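Local coordinates for outer membrane protein SusF (Bacteroides thetaiotaomicron, PDB 4FE9) that binds starch at the bacterial cell surface through its carbohydrate-binding modules, before the glycan is transported into the periplasm for degradation, at residues 109-115 with 135-141; 255-260 with 356-360; 262-266 with 281-285; 430-434 with 447-451. All coordinates share one frame; numbering follows the deposited sequence.

Contact 1: residues 109-115 with 135-141. With EDO (1,2-ethanediol), chain D.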
loop_
_atom_site.group_PDB
_atom_site.type_symbol
_atom_site.label_atom_id
_atom_site.label_comp_id
_atom_site.label_asym_id
_atom_site.label_seq_id
_atom_site.Cartn_x
_atom_site.Cartn_y
_atom_site.Cartn_z
ATOM N N VAL A 109 5.012 -15.091 -17.639
ATOM C CA VAL A 109 3.698 -14.887 -18.267
ATOM C C VAL A 109 3.930 -14.148 -19.616
ATOM O O VAL A 109 4.816 -13.265 -19.710
ATOM C CB VAL A 109 2.813 -13.972 -17.330
ATOM C CG1 VAL A 109 1.538 -13.536 -18.038
ATOM C CG2 VAL A 109 2.480 -14.722 -16.010
ATOM N N VAL A 110 3.096 -14.422 -20.617
ATOM C CA VAL A 110 3.198 -13.678 -21.907
ATOM C C VAL A 110 2.849 -12.180 -21.739
ATOM O O VAL A 110 1.750 -11.831 -21.307
ATOM C CB VAL A 110 2.311 -14.303 -23.007
ATOM C CG1 VAL A 110 2.441 -13.517 -24.295
ATOM C CG2 VAL A 110 2.696 -15.768 -23.227
ATOM N N ARG A 111 3.831 -11.316 -21.973
ATOM C CA ARG A 111 3.650 -9.869 -21.760
ATOM C C ARG A 111 3.562 -9.160 -23.103
ATOM O O ARG A 111 4.418 -9.332 -23.959
ATOM C CB ARG A 111 4.844 -9.277 -20.969
ATOM C CG ARG A 111 5.036 -9.893 -19.589
ATOM C CD ARG A 111 3.861 -9.558 -18.681
ATOM N NE ARG A 111 4.208 -9.869 -17.294
ATOM C CZ ARG A 111 3.334 -9.913 -16.297
ATOM N NH1 ARG A 111 2.024 -9.719 -16.536
ATOM N NH2 ARG A 111 3.767 -10.146 -15.051
ATOM N N GLU A 112 2.577 -8.306 -23.243
ATOM C CA GLU A 112 2.471 -7.483 -24.424
ATOM C C GLU A 112 3.395 -6.230 -24.361
ATOM O O GLU A 112 3.479 -5.541 -23.341
ATOM C CB GLU A 112 1.044 -7.036 -24.615
ATOM C CG GLU A 112 0.897 -6.053 -25.733
ATOM C CD GLU A 112 -0.442 -6.196 -26.441
ATOM O OE1 GLU A 112 -1.439 -6.527 -25.748
ATOM O OE2 GLU A 112 -0.475 -6.065 -27.695
ATOM N N LEU A 113 4.054 -5.956 -25.479
ATOM C CA LEU A 113 4.827 -4.756 -25.645
ATOM C C LEU A 113 4.295 -3.986 -26.866
ATOM O O LEU A 113 4.367 -4.471 -27.987
ATOM C CB LEU A 113 6.275 -5.111 -25.885
ATOM C CG LEU A 113 6.994 -5.907 -24.793
ATOM C CD1 LEU A 113 8.322 -6.447 -25.318
ATOM C CD2 LEU A 113 7.204 -4.990 -23.575
ATOM N N LYS A 114 3.903 -2.743 -26.632
ATOM C CA LYS A 114 3.511 -1.842 -27.666
ATOM C C LYS A 114 4.706 -0.931 -28.029
ATOM O O LYS A 114 5.335 -0.353 -27.160
ATOM C CB LYS A 114 2.290 -1.053 -27.190
ATOM C CG LYS A 114 1.803 0.040 -28.105
ATOM C CD LYS A 114 0.476 0.638 -27.550
ATOM C CE LYS A 114 0.587 2.155 -27.289
ATOM N NZ LYS A 114 1.353 2.465 -26.034
ATOM N N ILE A 115 5.142 -1.031 -29.278
ATOM C CA ILE A 115 6.334 -0.329 -29.766
ATOM C C ILE A 115 5.934 0.895 -30.556
ATOM O O ILE A 115 5.149 0.809 -31.501
ATOM C CB ILE A 115 7.167 -1.226 -30.653
ATOM C CG1 ILE A 115 7.476 -2.527 -29.914
ATOM C CG2 ILE A 115 8.443 -0.534 -31.067
ATOM C CD1 ILE A 115 7.992 -3.592 -30.777
ATOM N N GLU A 135 1.654 2.417 -34.268
ATOM C CA GLU A 135 2.298 1.491 -33.325
ATOM C C GLU A 135 2.169 0.035 -33.749
ATOM O O GLU A 135 1.271 -0.312 -34.485
ATOM C CB GLU A 135 1.690 1.681 -31.941
ATOM C CG GLU A 135 1.551 3.127 -31.591
ATOM C CD GLU A 135 1.007 3.354 -30.190
ATOM O OE1 GLU A 135 0.054 2.640 -29.795
ATOM O OE2 GLU A 135 1.535 4.250 -29.481
ATOM N N VAL A 136 3.072 -0.821 -33.263
ATOM C CA VAL A 136 2.968 -2.256 -33.487
ATOM C C VAL A 136 3.193 -3.010 -32.155
ATOM O O VAL A 136 3.590 -2.387 -31.154
ATOM C CB VAL A 136 3.991 -2.746 -34.542
ATOM C CG1 VAL A 136 3.776 -1.995 -35.899
ATOM C CG2 VAL A 136 5.408 -2.550 -34.060
ATOM N N SER A 137 2.882 -4.319 -32.146
ATOM C CA SER A 137 2.787 -5.144 -30.895
ATOM C C SER A 137 3.678 -6.319 -31.078
ATOM O O SER A 137 3.661 -6.939 -32.140
ATOM C CB SER A 137 1.376 -5.724 -30.697
ATOM O OG SER A 137 0.460 -4.730 -30.378
ATOM N N ILE A 138 4.406 -6.678 -30.016
ATOM C CA ILE A 138 4.950 -8.002 -29.883
ATOM C C ILE A 138 4.700 -8.478 -28.439
ATOM O O ILE A 138 4.131 -7.731 -27.604
ATOM C CB ILE A 138 6.477 -8.024 -30.174
ATOM C CG1 ILE A 138 7.216 -7.216 -29.117
ATOM C CG2 ILE A 138 6.790 -7.443 -31.606
ATOM C CD1 ILE A 138 8.672 -7.512 -29.088
ATOM N N THR A 139 5.018 -9.737 -28.182
ATOM C CA THR A 139 4.974 -10.256 -26.824
ATOM C C THR A 139 6.237 -11.003 -26.472
ATOM O O THR A 139 7.019 -11.379 -27.360
ATOM C CB THR A 139 3.825 -11.196 -26.646
ATOM O OG1 THR A 139 4.083 -12.406 -27.385
ATOM C CG2 THR A 139 2.512 -10.528 -27.115
ATOM N N LEU A 140 6.519 -11.059 -25.169
ATOM C CA LEU A 140 7.705 -11.707 -24.668
ATOM C C LEU A 140 7.337 -12.389 -23.345
ATOM O O LEU A 140 6.613 -11.816 -22.515
ATOM C CB LEU A 140 8.839 -10.681 -24.434
ATOM C CG LEU A 140 10.172 -11.192 -23.857
ATOM C CD1 LEU A 140 11.402 -10.463 -24.443
ATOM C CD2 LEU A 140 10.190 -11.097 -22.328
ATOM N N GLN A 141 7.811 -13.601 -23.167
ATOM C CA GLN A 141 7.571 -14.324 -21.930
ATOM C C GLN A 141 8.878 -14.528 -21.210
ATOM O O GLN A 141 9.751 -15.270 -21.684
ATOM C CB GLN A 141 6.944 -15.690 -22.233
ATOM C CG GLN A 141 6.675 -16.540 -20.954
ATOM C CD GLN A 141 6.325 -17.977 -21.291
ATOM O OE1 GLN A 141 6.006 -18.287 -22.419
ATOM N NE2 GLN A 141 6.454 -18.852 -20.335
HETATM C C1 EDO D . 6.824 -22.265 -21.684
HETATM O O1 EDO D . 6.479 -22.140 -20.291
HETATM C C2 EDO D . 8.320 -22.043 -21.845
HETATM O O2 EDO D . 9.042 -22.711 -20.781
#
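Residues 109-115 and 135-141 pair as antiparallel neighbours in the two long strands of the beta hairpin 111-122/128-141, within the N-terminal domain. The evidence is a regular backbone register: R111 with L140, L113 with I138 and I115 with V136 are hydrogen-bonded pairs, while E112 with T139 and K114 with S137 are the non-hydrogen-bonded pairs between them. The L113 N to I138 O bond is 2.8 Å and nearly straight (173°). Alternation divides the side chains between two faces. On the face that carries L113, I115 and I138, CD1 of L113 lies 3.9 Å from CD1 of I138, and CD1 of I115 reaches CG1 of I138 at 4.1 Å. I138 holds CG1 between its backbone N and carbonyl carbon (chi1 65°), which places that branch between the two partners. L113 packs on L95 and T99 of helix 92-102, and both I115 and I138 touch I51 of strand 48-57. The other face is polar. S137 OG donates to E112 OE2 at 3.1 Å, meeting that oxygen nearly along its C-O axis; the carboxylate gets there with CG anti to the backbone N (chi1 173°). K114 NZ lies 3.9 Å from E135 OE2, a long salt bridge of doubtful modelled geometry; its stronger partner is E74. At the far end CG1 of V110 rests against CB of T139 at 3.6 Å, and Q141 NE2 bonds to S108 and weakly to an ethanediol. The chemistry thus sets a largely aliphatic face, with R111 at one end, against one of charged and hydroxyl groups joined by the S137-E112 bond.

Contact 2: residues 255-260 with 356-360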
loop_
_atom_site.group_PDB
_atom_site.type_symbol
_atom_site.label_atom_id
_atom_site.label_comp_id
_atom_site.label_asym_id
_atom_site.label_seq_id
_atom_site.Cartn_x
_atom_site.Cartn_y
_atom_site.Cartn_z
ATOM N N LYS A 255 10.929 -2.171 4.234
ATOM C CA LYS A 255 10.203 -0.969 4.585
ATOM C C LYS A 255 10.316 -0.662 6.077
ATOM O O LYS A 255 10.558 -1.551 6.874
ATOM C CB LYS A 255 8.731 -1.100 4.171
ATOM C CG LYS A 255 8.562 -1.003 2.623
ATOM C CD LYS A 255 7.226 -1.570 2.101
ATOM C CE LYS A 255 6.069 -1.136 2.943
ATOM N NZ LYS A 255 4.855 -0.898 2.082
ATOM N N ASP A 256 10.328 0.633 6.398
ATOM C CA ASP A 256 10.262 1.120 7.784
ATOM C C ASP A 256 8.984 0.568 8.447
ATOM O O ASP A 256 7.897 0.603 7.854
ATOM C CB ASP A 256 10.276 2.662 7.735
ATOM C CG ASP A 256 10.145 3.320 9.105
ATOM O OD1 ASP A 256 10.064 2.616 10.140
ATOM O OD2 ASP A 256 10.043 4.567 9.124
ATOM N N ASN A 257 9.146 -0.106 9.585
ATOM C CA ASN A 257 8.004 -0.761 10.217
ATOM C C ASN A 257 7.706 -0.181 11.597
ATOM O O ASN A 257 7.083 -0.844 12.439
ATOM C CB ASN A 257 8.234 -2.276 10.300
ATOM C CG ASN A 257 6.926 -3.064 10.409
ATOM O OD1 ASN A 257 5.903 -2.675 9.826
ATOM N ND2 ASN A 257 6.938 -4.147 11.208
ATOM N N SER A 258 8.222 1.022 11.861
ATOM C CA SER A 258 7.917 1.698 13.109
ATOM C C SER A 258 6.611 2.439 12.917
ATOM O O SER A 258 6.144 2.585 11.793
ATOM C CB SER A 258 9.027 2.692 13.487
ATOM O OG SER A 258 9.168 3.660 12.477
ATOM N N ALA A 259 5.973 2.813 14.022
ATOM C CA ALA A 259 4.648 3.431 13.972
ATOM C C ALA A 259 4.499 4.347 15.181
ATOM O O ALA A 259 4.950 4.011 16.250
ATOM C CB ALA A 259 3.574 2.357 13.997
ATOM N N PRO A 260 3.790 5.467 15.021
ATOM C CA PRO A 260 3.418 6.266 16.211
ATOM C C PRO A 260 2.573 5.445 17.226
ATOM O O PRO A 260 1.751 4.637 16.825
ATOM C CB PRO A 260 2.583 7.416 15.602
ATOM C CG PRO A 260 1.932 6.793 14.399
ATOM C CD PRO A 260 2.947 5.788 13.848
ATOM N N VAL A 356 -0.808 4.580 10.331
ATOM C CA VAL A 356 0.519 5.127 9.990
ATOM C C VAL A 356 1.562 4.062 10.326
ATOM O O VAL A 356 1.697 3.652 11.495
ATOM C CB VAL A 356 0.831 6.396 10.829
ATOM C CG1 VAL A 356 2.243 6.946 10.525
ATOM C CG2 VAL A 356 -0.223 7.462 10.599
ATOM N N ILE A 357 2.177 3.496 9.312
ATOM C CA ILE A 357 3.308 2.644 9.553
ATOM C C ILE A 357 4.463 3.071 8.697
ATOM O O ILE A 357 4.320 3.202 7.485
ATOM C CB ILE A 357 2.980 1.188 9.307
ATOM C CG1 ILE A 357 1.970 0.700 10.332
ATOM C CG2 ILE A 357 4.265 0.321 9.413
ATOM C CD1 ILE A 357 0.970 -0.268 9.773
ATOM N N GLY A 358 5.572 3.424 9.347
ATOM C CA GLY A 358 6.687 4.041 8.673
ATOM C C GLY A 358 6.247 5.238 7.853
ATOM O O GLY A 358 5.733 6.210 8.394
ATOM N N ASP A 359 6.308 5.081 6.530
ATOM C CA ASP A 359 5.955 6.151 5.579
ATOM C C ASP A 359 4.488 6.093 5.119
ATOM O O ASP A 359 3.954 7.097 4.668
ATOM C CB ASP A 359 6.864 6.066 4.350
ATOM C CG ASP A 359 8.274 6.547 4.635
ATOM O OD1 ASP A 359 8.426 7.706 5.107
ATOM O OD2 ASP A 359 9.228 5.753 4.424
ATOM N N ASP A 360 3.917 4.881 5.074
ATOM C CA ASP A 360 2.545 4.665 4.549
ATOM C C ASP A 360 1.473 5.227 5.496
ATOM O O ASP A 360 1.340 4.771 6.634
ATOM C CB ASP A 360 2.267 3.161 4.332
ATOM C CG ASP A 360 3.366 2.458 3.519
ATOM O OD1 ASP A 360 4.235 3.163 2.923
ATOM O OD2 ASP A 360 3.338 1.199 3.455
HETATM O O HOH W 1 10.132 2.713 4.376
HETATM O O HOH W 2 7.142 2.550 5.165
HETATM O O HOH W 3 5.686 0.867 5.749
#
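D256 lays its carboxylate over G358, with OD2 3.4 Å from the glycine CA, while OD1 turns back to its own segment. CG stands opposite the backbone N (chi1 177°), which carries the carboxylate to both G358 and S258. There OD1 accepts from S258 N at 3.0 Å, closing an Asx turn, and from S258 OG through its syn lone pair; the amide instead comes from above the carboxylate plane. Next to this turn, S258 O accepts from G358 N at 2.6 Å. G358 sits in the type II' turn from I357 to D360 with phi 52°, and a CB there would clash with D256 O, so glycine fits on both counts. An alanine in place of D256 would probably leave both S258 donors without their shared acceptor and let the S258 carbonyl drift from G358. At one end K255 NZ meets the syn lone pair of D360 OD2 at 2.9 Å, the two side chains crossing at about a right angle. Water 1 bridges D256 N and D359 OD2. Midway, N257 OD1 lies 3.4 Å from CG2 of I357, the two side chains side by side and pointing the same way; N257 ND2 is held by E183. At the other end P260 CD touches V356 CG1 at 3.6 Å. The contact joins the end of strand 251-256, the last of carbohydrate-binding module 1, to the turn between strands 348-357 and 360-366 of module 2, with K292 touching both A259 and I357 and bonded to N257 O.

Contact 3: residues 262-266 with 281-285. With EDO (1,2-ethanediol), chain F.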
loop_
_atom_site.group_PDB
_atom_site.type_symbol
_atom_site.label_atom_id
_atom_site.label_comp_id
_atom_site.label_asym_id
_atom_site.label_seq_id
_atom_site.Cartn_x
_atom_site.Cartn_y
_atom_site.Cartn_z
ATOM N N GLU A 262 0.909 7.272 19.682
ATOM C CA GLU A 262 -0.220 8.199 19.870
ATOM C C GLU A 262 -0.444 8.993 18.618
ATOM O O GLU A 262 0.493 9.226 17.861
ATOM C CB GLU A 262 0.076 9.142 21.037
ATOM C CG GLU A 262 0.261 8.405 22.397
ATOM C CD GLU A 262 0.415 9.376 23.598
ATOM O OE1 GLU A 262 0.778 10.564 23.391
ATOM O OE2 GLU A 262 0.249 8.917 24.749
ATOM N N LEU A 263 -1.627 9.586 18.503
ATOM C CA LEU A 263 -1.951 10.424 17.350
ATOM C C LEU A 263 -2.984 11.481 17.715
ATOM O O LEU A 263 -3.906 11.227 18.510
ATOM C CB LEU A 263 -2.491 9.576 16.190
ATOM C CG LEU A 263 -2.474 10.294 14.840
ATOM C CD1 LEU A 263 -1.046 10.365 14.280
ATOM C CD2 LEU A 263 -3.406 9.622 13.861
ATOM N N TYR A 264 -2.795 12.676 17.167
ATOM C CA TYR A 264 -3.593 13.832 17.535
ATOM C C TYR A 264 -4.010 14.562 16.276
ATOM O O TYR A 264 -3.325 14.477 15.246
ATOM C CB TYR A 264 -2.795 14.779 18.417
ATOM C CG TYR A 264 -2.384 14.195 19.760
ATOM C CD1 TYR A 264 -3.182 14.370 20.892
ATOM C CD2 TYR A 264 -1.179 13.506 19.899
ATOM C CE1 TYR A 264 -2.797 13.853 22.134
ATOM C CE2 TYR A 264 -0.802 12.958 21.111
ATOM C CZ TYR A 264 -1.627 13.100 22.214
ATOM O OH TYR A 264 -1.214 12.610 23.420
ATOM N N MET A 265 -5.215 15.117 16.321
ATOM C CA MET A 265 -5.776 15.892 15.228
ATOM C C MET A 265 -5.931 17.331 15.669
ATOM O O MET A 265 -6.283 17.604 16.822
ATOM C CB MET A 265 -7.141 15.335 14.844
ATOM C CG MET A 265 -7.896 16.174 13.784
ATOM S SD MET A 265 -9.392 15.382 13.234
ATOM C CE MET A 265 -10.494 15.864 14.565
ATOM N N THR A 266 -5.455 18.239 14.828
ATOM C CA THR A 266 -5.794 19.641 14.935
ATOM C C THR A 266 -6.380 20.109 13.596
ATOM O O THR A 266 -6.719 19.279 12.729
ATOM C CB THR A 266 -4.578 20.480 15.331
ATOM O OG1 THR A 266 -4.996 21.802 15.688
ATOM C CG2 THR A 266 -3.548 20.550 14.186
ATOM N N ALA A 281 -6.469 22.693 21.531
ATOM C CA ALA A 281 -5.996 22.751 20.164
ATOM C C ALA A 281 -5.774 21.346 19.513
ATOM O O ALA A 281 -5.739 21.232 18.288
ATOM C CB ALA A 281 -4.752 23.572 20.090
ATOM N N TRP A 282 -5.609 20.303 20.346
ATOM C CA TRP A 282 -5.180 18.950 19.863
ATOM C C TRP A 282 -6.065 17.855 20.408
ATOM O O TRP A 282 -6.154 17.688 21.619
ATOM C CB TRP A 282 -3.750 18.670 20.271
ATOM C CG TRP A 282 -2.795 19.616 19.717
ATOM C CD1 TRP A 282 -2.416 20.798 20.262
ATOM C CD2 TRP A 282 -2.172 19.550 18.420
ATOM N NE1 TRP A 282 -1.548 21.458 19.413
ATOM C CE2 TRP A 282 -1.361 20.696 18.289
ATOM C CE3 TRP A 282 -2.169 18.595 17.392
ATOM C CZ2 TRP A 282 -0.527 20.901 17.190
ATOM C CZ3 TRP A 282 -1.337 18.795 16.300
ATOM C CH2 TRP A 282 -0.574 19.974 16.178
ATOM N N LYS A 283 -6.720 17.105 19.524
ATOM C CA LYS A 283 -7.618 16.044 19.944
ATOM C C LYS A 283 -6.926 14.680 19.813
ATOM O O LYS A 283 -6.560 14.268 18.711
ATOM C CB LYS A 283 -8.878 16.040 19.084
ATOM C CG LYS A 283 -9.612 17.410 18.996
ATOM C CD LYS A 283 -10.462 17.645 20.224
ATOM C CE LYS A 283 -9.896 18.773 21.049
ATOM N NZ LYS A 283 -10.956 19.500 21.825
ATOM N N ALA A 284 -6.816 13.962 20.918
ATOM C CA ALA A 284 -6.259 12.598 20.896
ATOM C C ALA A 284 -7.201 11.650 20.155
ATOM O O ALA A 284 -8.417 11.755 20.293
ATOM C CB ALA A 284 -6.001 12.114 22.330
ATOM N N LEU A 285 -6.664 10.849 19.236
ATOM C CA LEU A 285 -7.402 9.664 18.749
ATOM C C LEU A 285 -7.137 8.433 19.615
ATOM O O LEU A 285 -6.219 8.409 20.378
ATOM C CB LEU A 285 -7.064 9.355 17.290
ATOM C CG LEU A 285 -7.741 10.279 16.259
ATOM C CD1 LEU A 285 -6.958 11.637 16.172
ATOM C CD2 LEU A 285 -7.822 9.580 14.882
HETATM C C1 EDO F . -13.165 10.868 20.289
HETATM O O1 EDO F . -13.874 9.751 19.739
HETATM C C2 EDO F . -11.698 10.515 20.295
HETATM O O2 EDO F . -10.970 11.579 20.911
HETATM O O HOH W 4 -3.512 8.730 20.899
#
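Strands 264-267 and 283-287, neighbours in the antiparallel sheet of carbohydrate-binding module 2, meet here. M265 and K283 form a hydrogen-bonded pair: K283 N to M265 O is 2.8 Å and almost straight (177°), and M265 N returns a bond to K283 O. L285 N adds a third bond to L263 O, and water 4 spans L263 N and L285 O. T266 extends the pairing with its side chain: OG1, anti to the backbone N (chi1 -168°), donates to A281 O at 2.8 Å. The same torsion turns CG2 over the W282 ring, and CB stands 3.8 Å from the centroid of the six-membered ring, 18° off its normal, a CH-pi contact over one face. The indole is fixed further by NE1 bonding to G273 O and by an edge-to-face stack with W315. Y264 shares its side of the sheet with A284: CE1 is 3.7 Å from CB of A284, and its CB lies 4.0 Å from CE3 of W282. Its hydroxyl donates to E262 OE1 at 2.9 Å from above the carboxylate plane. A serine in place of Y264 would probably take away the packing on A284 and leave E262 OE1 without its hydroxyl donor. Beneath the sheet CB of M265 meets CD1 of L285 at 3.9 Å, with F295, F299 and F301 of strand 294-301 packed around the pair. Aliphatic and aromatic side chains on this side, with a buried indole held between T266, G273 and W315 on the other, fit a beta-sandwich starch-binding module: W315, the stacking partner of W282, lines the glycan pocket.

Contact 4: residues 430-434 with 447-451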
loop_
_atom_site.group_PDB
_atom_site.type_symbol
_atom_site.label_atom_id
_atom_site.label_comp_id
_atom_site.label_asym_id
_atom_site.label_seq_id
_atom_site.Cartn_x
_atom_site.Cartn_y
_atom_site.Cartn_z
ATOM N N GLU A 430 -13.646 -0.648 21.586
ATOM C CA GLU A 430 -14.787 -0.570 22.468
ATOM C C GLU A 430 -14.515 0.375 23.600
ATOM O O GLU A 430 -13.372 0.870 23.776
ATOM C CB GLU A 430 -15.220 -1.966 22.974
ATOM C CG GLU A 430 -14.254 -2.588 24.052
ATOM C CD GLU A 430 -14.908 -3.683 24.882
ATOM O OE1 GLU A 430 -16.140 -3.562 25.207
ATOM O OE2 GLU A 430 -14.162 -4.604 25.324
ATOM N N PHE A 431 -15.586 0.771 24.271
ATOM C CA PHE A 431 -15.473 1.697 25.367
ATOM C C PHE A 431 -16.716 1.613 26.258
ATOM O O PHE A 431 -17.624 0.794 26.032
ATOM C CB PHE A 431 -15.313 3.128 24.816
ATOM C CG PHE A 431 -16.408 3.523 23.892
ATOM C CD1 PHE A 431 -17.560 4.118 24.382
ATOM C CD2 PHE A 431 -16.344 3.196 22.546
ATOM C CE1 PHE A 431 -18.595 4.468 23.531
ATOM C CE2 PHE A 431 -17.365 3.560 21.686
ATOM C CZ PHE A 431 -18.511 4.160 22.189
ATOM N N ILE A 432 -16.686 2.373 27.317
ATOM C CA ILE A 432 -17.752 2.355 28.323
ATOM C C ILE A 432 -17.736 3.729 29.059
ATOM O O ILE A 432 -16.941 4.615 28.713
ATOM C CB ILE A 432 -17.558 1.148 29.303
ATOM C CG1 ILE A 432 -18.867 0.789 30.033
ATOM C CG2 ILE A 432 -16.402 1.422 30.290
ATOM C CD1 ILE A 432 -19.988 0.388 29.117
ATOM N N ILE A 433 -18.656 3.926 30.001
ATOM C CA ILE A 433 -18.658 5.136 30.856
ATOM C C ILE A 433 -18.305 4.781 32.307
ATOM O O ILE A 433 -18.922 3.892 32.888
ATOM C CB ILE A 433 -20.064 5.809 30.857
ATOM C CG1 ILE A 433 -20.385 6.342 29.487
ATOM C CG2 ILE A 433 -20.138 6.911 31.865
ATOM C CD1 ILE A 433 -21.371 5.499 28.795
ATOM N N PHE A 434 -17.335 5.499 32.889
ATOM C CA PHE A 434 -17.075 5.446 34.339
ATOM C C PHE A 434 -17.125 6.863 34.853
ATOM O O PHE A 434 -16.383 7.730 34.362
ATOM C CB PHE A 434 -15.665 4.882 34.646
ATOM C CG PHE A 434 -15.451 3.425 34.204
ATOM C CD1 PHE A 434 -16.280 2.395 34.698
ATOM C CD2 PHE A 434 -14.264 3.061 33.513
ATOM C CE1 PHE A 434 -16.012 1.024 34.376
ATOM C CE2 PHE A 434 -13.990 1.728 33.197
ATOM C CZ PHE A 434 -14.890 0.698 33.613
ATOM N N GLN A 447 -12.547 -4.091 30.309
ATOM C CA GLN A 447 -12.816 -3.071 31.306
ATOM C C GLN A 447 -13.679 -3.627 32.419
ATOM O O GLN A 447 -14.408 -4.613 32.224
ATOM C CB GLN A 447 -13.475 -1.834 30.653
ATOM C CG GLN A 447 -12.537 -1.138 29.628
ATOM C CD GLN A 447 -13.206 -0.018 28.870
ATOM O OE1 GLN A 447 -14.160 -0.305 28.111
ATOM N NE2 GLN A 447 -12.780 1.154 29.038
ATOM N N ALA A 448 -13.601 -3.002 33.580
ATOM C CA ALA A 448 -14.506 -3.333 34.690
ATOM C C ALA A 448 -15.964 -3.194 34.272
ATOM O O ALA A 448 -16.297 -2.343 33.435
ATOM C CB ALA A 448 -14.198 -2.453 35.918
ATOM N N ALA A 449 -16.763 -4.192 34.635
ATOM C CA ALA A 449 -18.132 -4.309 34.140
ATOM C C ALA A 449 -18.966 -3.134 34.654
ATOM O O ALA A 449 -18.825 -2.725 35.801
ATOM C CB ALA A 449 -18.752 -5.638 34.604
ATOM N N VAL A 450 -19.860 -2.629 33.815
ATOM C CA VAL A 450 -20.807 -1.558 34.220
ATOM C C VAL A 450 -22.233 -2.014 33.939
ATOM O O VAL A 450 -22.510 -2.507 32.849
ATOM C CB VAL A 450 -20.536 -0.269 33.458
ATOM C CG1 VAL A 450 -21.655 0.761 33.716
ATOM C CG2 VAL A 450 -19.193 0.291 33.852
ATOM N N GLN A 451 -23.040 -2.117 35.004
ATOM C CA GLN A 451 -24.394 -2.721 34.918
ATOM C C GLN A 451 -25.414 -1.688 34.427
ATOM O O GLN A 451 -25.340 -0.512 34.777
ATOM C CB GLN A 451 -24.856 -3.277 36.282
ATOM C CG GLN A 451 -23.946 -4.317 36.880
ATOM C CD GLN A 451 -23.759 -5.525 35.976
ATOM O OE1 GLN A 451 -24.719 -6.040 35.412
ATOM N NE2 GLN A 451 -22.532 -6.041 35.920
HETATM O O HOH W 5 -14.362 -4.303 27.938
HETATM O O HOH W 6 -16.160 -2.238 28.391
#
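The touching parts, 431-434 of the strand and 447-450, run 58° apart end to end without pairing, their closest CA atoms, I432 and V450, 7.7 Å from each other, so the contact rests mainly on side chains. F434 folds its ring into the loop. Its CZ is 3.4 Å from A448 O, which lies at the ring edge and in plane, while CE1 lies against CG2 of V450 at 3.3 Å, a tight approach. F434 has CG anti to the carbonyl carbon (chi1 -64°), and I432 CG2, of the same strand, sits over one face of the ring, offset toward the rim. I432 divides its branches: CG1 slides past V450 CG2 at 3.9 Å, and CG2 meets Q447 OE1 at 3.6 Å. Q447 reaches in from the loop with an extended chain, its NE2 held by A439 O. Water 6 lies 2.8 Å from Q447 OE1, and water 5 accepts from Q447 N while giving a weak bond to E430 OE2. E430 itself forms salt bridges with R413 and R441. On the other side of the strand F431 and I433 pack on L460 of strand 458-461. A loop folded over one side of a strand whose other side faces a second strand is consistent with the beta-sandwich architecture of carbohydrate-binding module 3.

Overall arrangement
The four contacts follow the chain through its domains. Contact 1 lies in the N-terminal domain and stands well apart, its centre 37 Å from that of contact 2 and 62 Å from that of contact 4. Contact 2 links the first two starch-binding modules, and contact 3 lies within the stretch of chain that contact 2 spans, 18 Å away between centres; both reach the same sheet of module 2. Contact 4, in module 3, comes within about 11 Å of contact 3 at the nearest atoms. Contact 3 is the one near bound sugar: the side chain of T266 is about 7 Å from a glucose, whereas the side chain of K255 in contact 2 is about 10 Å from that of F192 in the module 1 site.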